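Local coordinates for Dot/Icm T4SS effector (PDB 6VVE), which acts as a bacterial effector kinase that is switched on by host inositol hexakisphosphate and binds ADP with manganese, at residues E163-A168 and E199-I204; H179-N184 and P191-A196. All coordinates share one frame; numbering follows the deposited sequence.

Contact 1 (E163-A168 and E199-I204); sequences EEFVLA and EMVKTI. With ADP (adenosine-5'-diphosphate), chain C.
F165, on helix 159-174, packs against V201 and T203 on the short strand that leads into the nucleotide site, a pairing that probably corresponds to helix αE and the β7-β8 hairpin in the C-lobe of protein kinases. The helix and strand segments run 8.2 Å apart at their closest, with their directions 40° from each other. With CG anti to the backbone N (chi1 169°), the F165 side chain runs along the strand from V201 to T203, and crosses the side chains of both at about a right angle. At the near end, F165 CG lies 4.0 Å from V201 CG1, while F165 CD1 comes obliquely to within 3.4 Å of V201 O, a carbonyl that also accepts a bond from H127 ND1. Further out, F165 CE1 is 3.6 Å from T203 CB, and T203 CG2 sits in the plane of the ring at its edge, 3.7 Å from F165 CE1. A chi1 of -173° sends T203 OG1 to its bond with N193 O and leaves CB and CG2 toward the ring. One residue on, I204 leaves the helix behind and places CD1 3.6 Å from ADP C8, against the face of the adenine at its five-membered ring. L194 of strand 194-196 also packs on F165, whereas V166, further round the helix, meets W232 and Y236 of helix 231-239.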
ATOM      1  N   GLU A 163      -1.864  -0.523  14.782  1.00 14.18           N
ATOM      2  CA  GLU A 163      -2.118  -1.960  14.758  1.00 44.37           C
ATOM      3  C   GLU A 163      -2.974  -2.337  13.551  1.00 13.49           C
ATOM      4  O   GLU A 163      -2.637  -3.260  12.799  1.00 12.65           O
ATOM      5  CB  GLU A 163      -2.796  -2.397  16.060  1.00 43.81           C
ATOM      6  CG  GLU A 163      -2.062  -1.988  17.331  1.00 45.50           C
ATOM      7  CD  GLU A 163      -1.511  -3.170  18.116  1.00 37.34           C
ATOM      8  OE1 GLU A 163      -1.936  -4.318  17.871  1.00 33.18           O
ATOM      9  OE2 GLU A 163      -0.637  -2.947  18.980  1.00 33.93           O
ATOM     10  N   GLU A 164      -4.074  -1.613  13.336  1.00 14.09           N
ATOM     11  CA  GLU A 164      -4.971  -1.943  12.237  1.00 28.68           C
ATOM     12  C   GLU A 164      -4.282  -1.758  10.890  1.00 17.59           C
ATOM     13  O   GLU A 164      -4.485  -2.551   9.963  1.00 12.15           O
ATOM     14  CB  GLU A 164      -6.234  -1.085  12.322  1.00 40.32           C
ATOM     15  CG  GLU A 164      -7.314  -1.479  11.329  1.00 50.52           C
ATOM     16  CD  GLU A 164      -8.560  -0.619  11.440  1.00 59.32           C
ATOM     17  OE1 GLU A 164      -8.602   0.267  12.320  1.00 62.58           O
ATOM     18  OE2 GLU A 164      -9.499  -0.828  10.642  1.00 61.91           O
ATOM     19  N   PHE A 165      -3.452  -0.721  10.759  1.00 13.41           N
ATOM     20  CA  PHE A 165      -2.724  -0.545   9.510  1.00 12.13           C
ATOM     21  C   PHE A 165      -1.730  -1.678   9.281  1.00 10.78           C
ATOM     22  O   PHE A 165      -1.613  -2.194   8.165  1.00 12.62           O
ATOM     23  CB  PHE A 165      -1.976   0.787   9.500  1.00 11.49           C
ATOM     24  CG  PHE A 165      -1.013   0.913   8.354  1.00 11.23           C
ATOM     25  CD1 PHE A 165      -1.445   1.323   7.105  1.00 11.23           C
ATOM     26  CD2 PHE A 165       0.332   0.574   8.522  1.00 10.99           C
ATOM     27  CE1 PHE A 165      -0.553   1.426   6.049  1.00  9.49           C
ATOM     28  CE2 PHE A 165       1.218   0.663   7.472  1.00 11.11           C
ATOM     29  CZ  PHE A 165       0.780   1.091   6.231  1.00 11.06           C
ATOM     30  N   VAL A 166      -1.010  -2.078  10.330  1.00 10.30           N
ATOM     31  CA  VAL A 166      -0.002  -3.129  10.196  1.00  9.79           C
ATOM     32  C   VAL A 166      -0.647  -4.434   9.743  1.00  9.76           C
ATOM     33  O   VAL A 166      -0.134  -5.120   8.849  1.00 15.12           O
ATOM     34  CB  VAL A 166       0.767  -3.309  11.516  1.00 10.33           C
ATOM     35  CG1 VAL A 166       1.495  -4.632  11.534  1.00 10.14           C
ATOM     36  CG2 VAL A 166       1.743  -2.154  11.705  1.00 24.95           C
ATOM     37  N   LEU A 167      -1.773  -4.806  10.366  1.00 13.48           N
ATOM     38  CA  LEU A 167      -2.458  -6.036   9.974  1.00 10.85           C
ATOM     39  C   LEU A 167      -2.974  -5.937   8.541  1.00 11.59           C
ATOM     40  O   LEU A 167      -2.986  -6.927   7.800  1.00 10.15           O
ATOM     41  CB  LEU A 167      -3.604  -6.328  10.937  1.00 12.15           C
ATOM     42  CG  LEU A 167      -3.195  -6.669  12.371  1.00 12.95           C
ATOM     43  CD1 LEU A 167      -4.417  -6.816  13.250  1.00 22.18           C
ATOM     44  CD2 LEU A 167      -2.337  -7.919  12.412  1.00 24.13           C
ATOM     45  N   ALA A 168      -3.413  -4.748   8.130  1.00 12.95           N
ATOM     46  CA  ALA A 168      -3.801  -4.565   6.732  1.00 12.71           C
ATOM     47  C   ALA A 168      -2.599  -4.726   5.807  1.00 10.30           C
ATOM     48  O   ALA A 168      -2.701  -5.338   4.733  1.00 10.04           O
ATOM     49  CB  ALA A 168      -4.448  -3.194   6.539  1.00 14.47           C
ATOM     50  N   GLU A 199      -9.759   8.460  11.660  1.00 21.56           N
ATOM     51  CA  GLU A 199     -10.196   7.103  11.935  1.00 32.31           C
ATOM     52  C   GLU A 199      -9.067   6.081  11.896  1.00 25.15           C
ATOM     53  O   GLU A 199      -9.186   5.022  12.525  1.00 23.57           O
ATOM     54  CB  GLU A 199     -11.267   6.685  10.921  1.00 34.28           C
ATOM     55  CG  GLU A 199     -12.466   7.610  10.852  1.00 39.06           C
ATOM     56  CD  GLU A 199     -13.449   7.366  11.975  1.00 42.33           C
ATOM     57  OE1 GLU A 199     -14.666   7.325  11.701  1.00 44.07           O
ATOM     58  OE2 GLU A 199     -13.003   7.208  13.132  1.00 42.98           O
HETATM   59  N   MSE A 200      -7.977   6.367  11.192  1.00 18.76           N
HETATM   60  CA  MSE A 200      -6.997   5.348  10.895  1.00 53.65           C
HETATM   61  C   MSE A 200      -5.638   5.903  10.498  1.00 17.12           C
HETATM   62  O   MSE A 200      -5.418   7.115  10.501  1.00 16.78           O
HETATM   63  CB  MSE A 200      -7.525   4.469   9.754  1.00 31.18           C
HETATM   64  CG  MSE A 200      -7.653   5.228   8.434  1.00 49.42           C
HETATM   65 SE   MSE A 200      -8.564   4.214   7.028  1.00 37.78          SE
HETATM   66  CE  MSE A 200     -10.348   4.173   7.791  1.00 17.13           C
ATOM     67  N   VAL A 201      -4.725   4.998  10.157  1.00 17.84           N
ATOM     68  CA  VAL A 201      -3.445   5.340   9.553  1.00 18.77           C
ATOM     69  C   VAL A 201      -3.461   4.840   8.115  1.00 16.20           C
ATOM     70  O   VAL A 201      -3.838   3.689   7.862  1.00 14.59           O
ATOM     71  CB  VAL A 201      -2.275   4.735  10.346  1.00 18.57           C
ATOM     72  CG1 VAL A 201      -1.013   4.715   9.496  1.00 23.14           C
ATOM     73  CG2 VAL A 201      -2.050   5.512  11.618  1.00 20.14           C
ATOM     74  N   LYS A 202      -3.068   5.704   7.182  1.00 11.91           N
ATOM     75  CA  LYS A 202      -2.939   5.372   5.777  1.00 12.39           C
ATOM     76  C   LYS A 202      -1.476   5.499   5.361  1.00 10.97           C
ATOM     77  O   LYS A 202      -0.640   6.069   6.075  1.00 11.20           O
ATOM     78  CB  LYS A 202      -3.812   6.288   4.914  1.00 19.82           C
ATOM     79  CG  LYS A 202      -5.272   6.367   5.343  1.00 24.44           C
ATOM     80  CD  LYS A 202      -6.016   7.426   4.532  1.00 27.24           C
ATOM     81  CE  LYS A 202      -7.475   7.535   4.951  1.00 28.49           C
ATOM     82  NZ  LYS A 202      -8.273   6.362   4.515  1.00 28.65           N
ATOM     83  N   THR A 203      -1.162   4.963   4.189  1.00 15.62           N
ATOM     84  CA  THR A 203       0.180   5.054   3.638  1.00 12.84           C
ATOM     85  C   THR A 203       0.112   5.634   2.229  1.00 16.69           C
ATOM     86  O   THR A 203      -0.786   5.296   1.445  1.00 18.57           O
ATOM     87  CB  THR A 203       0.885   3.694   3.609  1.00 11.27           C
ATOM     88  OG1 THR A 203       2.257   3.883   3.204  1.00 14.83           O
ATOM     89  CG2 THR A 203       0.208   2.729   2.643  1.00 10.23           C
ATOM     90  N   ILE A 204       1.084   6.487   1.904  1.00 14.49           N
ATOM     91  CA  ILE A 204       1.122   7.191   0.630  1.00 13.76           C
ATOM     92  C   ILE A 204       2.397   6.821  -0.116  1.00 12.39           C
ATOM     93  O   ILE A 204       3.094   5.870   0.253  1.00 13.99           O
ATOM     94  CB  ILE A 204       1.030   8.712   0.851  1.00 15.88           C
ATOM     95  CG1 ILE A 204       2.141   9.184   1.793  1.00 18.18           C
ATOM     96  CG2 ILE A 204      -0.333   9.075   1.413  1.00 16.25           C
ATOM     97  CD1 ILE A 204       2.243  10.702   1.931  1.00 21.11           C
TER
HETATM   98  PB  ADP C 402       8.056  10.913  -0.689  1.00 42.09           P
HETATM   99  O1B ADP C 402       8.290   9.905   0.419  1.00 46.20           O
HETATM  100  O2B ADP C 402       8.304  12.338  -0.268  1.00 44.22           O
HETATM  101  O3B ADP C 402       8.671  10.537  -2.026  1.00 40.27           O
HETATM  102  PA  ADP C 402       5.651  11.883  -1.853  1.00 30.41           P
HETATM  103  O1A ADP C 402       4.524  11.106  -2.480  1.00 22.11           O
HETATM  104  O2A ADP C 402       6.623  12.625  -2.731  1.00 25.59           O
HETATM  105  O3A ADP C 402       6.462  10.828  -0.945  1.00 32.42           O
HETATM  106  O5' ADP C 402       4.983  12.922  -0.835  1.00 27.55           O
HETATM  107  C5' ADP C 402       5.690  14.046  -0.336  1.00 30.51           C
HETATM  108  C4' ADP C 402       4.807  14.811   0.615  1.00 31.90           C
HETATM  109  O4' ADP C 402       3.615  15.294  -0.034  1.00 30.81           O
HETATM  110  C3' ADP C 402       4.337  13.969   1.825  1.00 34.21           C
HETATM  111  O3' ADP C 402       5.220  14.009   2.914  1.00 33.35           O
HETATM  112  C2' ADP C 402       2.969  14.600   2.161  1.00 35.20           C
HETATM  113  O2' ADP C 402       3.124  15.615   3.134  1.00 36.91           O
HETATM  114  C1' ADP C 402       2.475  15.197   0.830  1.00 30.07           C
HETATM  115  N9  ADP C 402       1.461  14.278   0.275  1.00 24.95           N
HETATM  116  C8  ADP C 402       1.719  13.246  -0.557  1.00 21.96           C
HETATM  117  N7  ADP C 402       0.574  12.588  -0.874  1.00 18.47           N
HETATM  118  C5  ADP C 402      -0.431  13.209  -0.234  1.00 19.93           C
HETATM  119  C6  ADP C 402      -1.892  13.028  -0.136  1.00 19.64           C
HETATM  120  N6  ADP C 402      -2.495  12.033  -0.813  1.00 18.41           N
HETATM  121  N1  ADP C 402      -2.594  13.891   0.641  1.00 24.51           N
HETATM  122  C2  ADP C 402      -1.989  14.895   1.319  1.00 25.98           C
HETATM  123  N3  ADP C 402      -0.662  15.109   1.267  1.00 25.77           N
HETATM  124  C4  ADP C 402       0.154  14.321   0.523  1.00 23.02           C

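Contact 2 (H179-N184 and P191-A196); sequences HPDLAN and PQNLIA. With ADP (adenosine-5'-diphosphate), chain C.
The H179-D181 segment and N193, joined where the N193 amide meets the D181 carbonyl, probably correspond to the catalytic loop of protein kinases. N193 ND2 lies 2.5 Å from D181 O, modelled as a hydrogen bond but so short that its exact length is doubtful. N193 ND2 also makes a weak hydrogen bond to D205 OD2, from another residue of the ADP pocket. The N193 amide and the D181 carboxylate are turned 88° apart, and D181 OD2 lies 3.4 Å from N193 ND2. N193 CG, anti to the carbonyl carbon (chi1 -70°), points the amide between D181 and the ADP phosphates, and N193 OD1 comes 2.9 Å from O1B of the ADP β-phosphate.

H179 stands where the histidine of the kinase HRD motif is expected. The backbone N of D181 donates to H179 ND1 at 3.0 Å, nearly straight at 167° and close to the plane of the imidazole, while NE2 on the far side of the ring is bonded to I204 O. L182 CB rests on one face of the same ring, 3.6 Å above its plane and offset toward the rim. Farther from the phosphates, L182 CD1 packs against L194 CD2 at 3.8 Å, the two leucines crossing at about a right angle. S190 OG holds D181 OD1, and the D181 side chain lies about 7 Å from the bound manganese ion, consistent with the place of the HRD aspartate in kinases.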
ATOM      1  N   HIS A 179       4.963  -2.444  -0.078  1.00 14.52           N
ATOM      2  CA  HIS A 179       5.158  -1.014  -0.332  1.00 13.00           C
ATOM      3  C   HIS A 179       6.568  -0.770  -0.853  1.00 13.31           C
ATOM      4  O   HIS A 179       7.530  -1.305  -0.286  1.00 14.48           O
ATOM      5  CB  HIS A 179       4.918  -0.242   0.965  1.00 12.66           C
ATOM      6  CG  HIS A 179       4.660   1.221   0.772  1.00 10.89           C
ATOM      7  ND1 HIS A 179       5.531   2.050   0.099  1.00 12.35           N
ATOM      8  CD2 HIS A 179       3.632   2.001   1.179  1.00  9.27           C
ATOM      9  CE1 HIS A 179       5.044   3.277   0.094  1.00 11.99           C
ATOM     10  NE2 HIS A 179       3.890   3.273   0.738  1.00 12.11           N
ATOM     11  N   PRO A 180       6.740   0.028  -1.914  1.00 12.03           N
ATOM     12  CA  PRO A 180       8.099   0.232  -2.460  1.00 11.75           C
ATOM     13  C   PRO A 180       8.992   1.130  -1.609  1.00 13.61           C
ATOM     14  O   PRO A 180      10.219   1.122  -1.807  1.00 12.68           O
ATOM     15  CB  PRO A 180       7.837   0.869  -3.838  1.00 15.01           C
ATOM     16  CG  PRO A 180       6.493   1.568  -3.669  1.00 13.27           C
ATOM     17  CD  PRO A 180       5.697   0.696  -2.720  1.00 11.73           C
ATOM     18  N   ASP A 181       8.429   1.913  -0.682  1.00 14.38           N
ATOM     19  CA  ASP A 181       9.222   2.829   0.138  1.00 17.75           C
ATOM     20  C   ASP A 181       8.500   3.043   1.473  1.00 18.16           C
ATOM     21  O   ASP A 181       7.913   4.097   1.749  1.00 16.11           O
ATOM     22  CB  ASP A 181       9.462   4.161  -0.578  1.00 20.76           C
ATOM     23  CG  ASP A 181      10.328   5.120   0.241  1.00 27.75           C
ATOM     24  OD1 ASP A 181      11.023   4.650   1.179  1.00 25.87           O
ATOM     25  OD2 ASP A 181      10.308   6.343  -0.044  1.00 27.93           O
ATOM     26  N   LEU A 182       8.546   2.027   2.333  1.00 15.20           N
ATOM     27  CA  LEU A 182       7.997   2.150   3.680  1.00 14.15           C
ATOM     28  C   LEU A 182       8.956   1.501   4.670  1.00 12.25           C
ATOM     29  O   LEU A 182       9.317   2.109   5.682  1.00 10.37           O
ATOM     30  CB  LEU A 182       6.610   1.518   3.769  1.00 18.65           C
ATOM     31  CG  LEU A 182       5.923   1.610   5.129  1.00 19.01           C
ATOM     32  CD1 LEU A 182       5.836   3.056   5.606  1.00 20.15           C
ATOM     33  CD2 LEU A 182       4.524   0.990   5.062  1.00 21.39           C
ATOM     34  N   ALA A 183       9.378   0.274   4.371  1.00 12.80           N
ATOM     35  CA  ALA A 183      10.345  -0.458   5.193  1.00 15.52           C
ATOM     36  C   ALA A 183      11.066  -1.436   4.260  1.00 14.08           C
ATOM     37  O   ALA A 183      10.650  -2.590   4.101  1.00 14.79           O
ATOM     38  CB  ALA A 183       9.667  -1.185   6.344  1.00 17.45           C
ATOM     39  N   ASN A 184      12.113  -0.941   3.604  1.00 11.37           N
ATOM     40  CA  ASN A 184      12.819  -1.758   2.623  1.00 14.50           C
ATOM     41  C   ASN A 184      13.537  -2.936   3.272  1.00 11.75           C
ATOM     42  O   ASN A 184      13.702  -3.978   2.631  1.00 11.85           O
ATOM     43  CB  ASN A 184      13.820  -0.901   1.841  1.00 19.55           C
ATOM     44  CG  ASN A 184      13.150   0.218   1.068  1.00 22.26           C
ATOM     45  OD1 ASN A 184      11.949   0.179   0.806  1.00 21.90           O
ATOM     46  ND2 ASN A 184      13.928   1.222   0.692  1.00 24.86           N
ATOM     47  N   PRO A 191       9.088   6.691   7.895  1.00 28.82           N
ATOM     48  CA  PRO A 191       7.837   7.038   8.594  1.00 28.22           C
ATOM     49  C   PRO A 191       7.035   8.119   7.902  1.00 26.46           C
ATOM     50  O   PRO A 191       5.823   8.205   8.128  1.00 24.41           O
ATOM     51  CB  PRO A 191       8.314   7.506   9.979  1.00 31.39           C
ATOM     52  CG  PRO A 191       9.717   6.993  10.114  1.00 31.77           C
ATOM     53  CD  PRO A 191      10.281   6.980   8.712  1.00 31.12           C
ATOM     54  N   GLN A 192       7.665   8.942   7.063  1.00 23.99           N
ATOM     55  CA  GLN A 192       6.943  10.022   6.406  1.00 24.71           C
ATOM     56  C   GLN A 192       5.852   9.503   5.479  1.00 22.63           C
ATOM     57  O   GLN A 192       4.958  10.265   5.099  1.00 20.64           O
ATOM     58  CB  GLN A 192       7.918  10.913   5.620  1.00 31.67           C
ATOM     59  CG  GLN A 192       8.569  10.254   4.411  1.00 37.85           C
ATOM     60  CD  GLN A 192       9.840   9.498   4.752  1.00 44.81           C
ATOM     61  OE1 GLN A 192      10.046   9.080   5.891  1.00 43.21           O
ATOM     62  NE2 GLN A 192      10.705   9.320   3.760  1.00 52.62           N
ATOM     63  N   ASN A 193       5.911   8.232   5.088  1.00 21.67           N
ATOM     64  CA  ASN A 193       4.900   7.644   4.224  1.00 19.99           C
ATOM     65  C   ASN A 193       3.760   6.998   5.007  1.00 19.70           C
ATOM     66  O   ASN A 193       2.921   6.319   4.407  1.00 19.84           O
ATOM     67  CB  ASN A 193       5.547   6.621   3.284  1.00 17.76           C
ATOM     68  CG  ASN A 193       6.439   7.281   2.242  1.00 18.93           C
ATOM     69  OD1 ASN A 193       6.267   8.461   1.914  1.00 19.88           O
ATOM     70  ND2 ASN A 193       7.399   6.535   1.730  1.00 17.18           N
ATOM     71  N   LEU A 194       3.724   7.182   6.320  1.00 14.85           N
ATOM     72  CA  LEU A 194       2.579   6.835   7.145  1.00 17.76           C
ATOM     73  C   LEU A 194       1.882   8.124   7.565  1.00 19.10           C
ATOM     74  O   LEU A 194       2.523   9.028   8.119  1.00 19.72           O
ATOM     75  CB  LEU A 194       3.002   6.049   8.383  1.00 21.31           C
ATOM     76  CG  LEU A 194       3.612   4.671   8.173  1.00 23.01           C
ATOM     77  CD1 LEU A 194       4.039   4.080   9.516  1.00 24.34           C
ATOM     78  CD2 LEU A 194       2.641   3.746   7.465  1.00 23.18           C
ATOM     79  N   ILE A 195       0.583   8.214   7.295  1.00 18.85           N
ATOM     80  CA  ILE A 195      -0.215   9.389   7.624  1.00 24.76           C
ATOM     81  C   ILE A 195      -1.376   8.945   8.506  1.00 21.58           C
ATOM     82  O   ILE A 195      -2.108   8.009   8.157  1.00 17.52           O
ATOM     83  CB  ILE A 195      -0.738  10.097   6.363  1.00 32.30           C
ATOM     84  CG1 ILE A 195       0.382  10.303   5.345  1.00 37.36           C
ATOM     85  CG2 ILE A 195      -1.369  11.434   6.737  1.00 36.77           C
ATOM     86  CD1 ILE A 195       1.509  11.188   5.831  1.00 41.71           C
ATOM     87  N   ALA A 196      -1.550   9.621   9.636  1.00 27.74           N
ATOM     88  CA  ALA A 196      -2.649   9.350  10.551  1.00 29.55           C
ATOM     89  C   ALA A 196      -3.785  10.326  10.279  1.00 29.94           C
ATOM     90  O   ALA A 196      -3.573  11.543  10.260  1.00 29.60           O
ATOM     91  CB  ALA A 196      -2.195   9.464  12.006  1.00 33.05           C
TER
HETATM   92  PB  ADP C 402       8.056  10.913  -0.689  1.00 42.09           P
HETATM   93  O1B ADP C 402       8.290   9.905   0.419  1.00 46.20           O
HETATM   94  O2B ADP C 402       8.304  12.338  -0.268  1.00 44.22           O
HETATM   95  O3B ADP C 402       8.671  10.537  -2.026  1.00 40.27           O
HETATM   96  PA  ADP C 402       5.651  11.883  -1.853  1.00 30.41           P
HETATM   97  O1A ADP C 402       4.524  11.106  -2.480  1.00 22.11           O
HETATM   98  O2A ADP C 402       6.623  12.625  -2.731  1.00 25.59           O
HETATM   99  O3A ADP C 402       6.462  10.828  -0.945  1.00 32.42           O
HETATM  100  O5' ADP C 402       4.983  12.922  -0.835  1.00 27.55           O
HETATM  101  C5' ADP C 402       5.690  14.046  -0.336  1.00 30.51           C
HETATM  102  C4' ADP C 402       4.807  14.811   0.615  1.00 31.90           C
HETATM  103  O4' ADP C 402       3.615  15.294  -0.034  1.00 30.81           O
HETATM  104  C3' ADP C 402       4.337  13.969   1.825  1.00 34.21           C
HETATM  105  O3' ADP C 402       5.220  14.009   2.914  1.00 33.35           O
HETATM  106  C2' ADP C 402       2.969  14.600   2.161  1.00 35.20           C
HETATM  107  O2' ADP C 402       3.124  15.615   3.134  1.00 36.91           O
HETATM  108  C1' ADP C 402       2.475  15.197   0.830  1.00 30.07           C
HETATM  109  N9  ADP C 402       1.461  14.278   0.275  1.00 24.95           N
HETATM  110  C8  ADP C 402       1.719  13.246  -0.557  1.00 21.96           C
HETATM  111  N7  ADP C 402       0.574  12.588  -0.874  1.00 18.47           N
HETATM  112  C5  ADP C 402      -0.431  13.209  -0.234  1.00 19.93           C
HETATM  113  C6  ADP C 402      -1.892  13.028  -0.136  1.00 19.64           C
HETATM  114  N6  ADP C 402      -2.495  12.033  -0.813  1.00 18.41           N
HETATM  115  N1  ADP C 402      -2.594  13.891   0.641  1.00 24.51           N
HETATM  116  C2  ADP C 402      -1.989  14.895   1.319  1.00 25.98           C
HETATM  117  N3  ADP C 402      -0.662  15.109   1.267  1.00 25.77           N
HETATM  118  C4  ADP C 402       0.154  14.321   0.523  1.00 23.02           C

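In the fold
Both contacts are buried and reach the same two-stranded sheet, with contact 2 nested inside the loop that contact 1 closes. They meet where K202 N lies 2.7 Å from I195 O, a probable hydrogen bond between the strands, and where F165 CE2 packs 3.4 Å from L194 CD2. Contact 1 is largely apolar, an aromatic ring set against a strand, and reaches the nucleotide through I204 at the adenine. Contact 2 has an apolar part made of leucines and a polar part that faces the ADP phosphates and the manganese ion. Helix 159-174 backs the hairpin, while the 179-184 loop brings D181, in the probable place of the HRD aspartate, near the phosphate end.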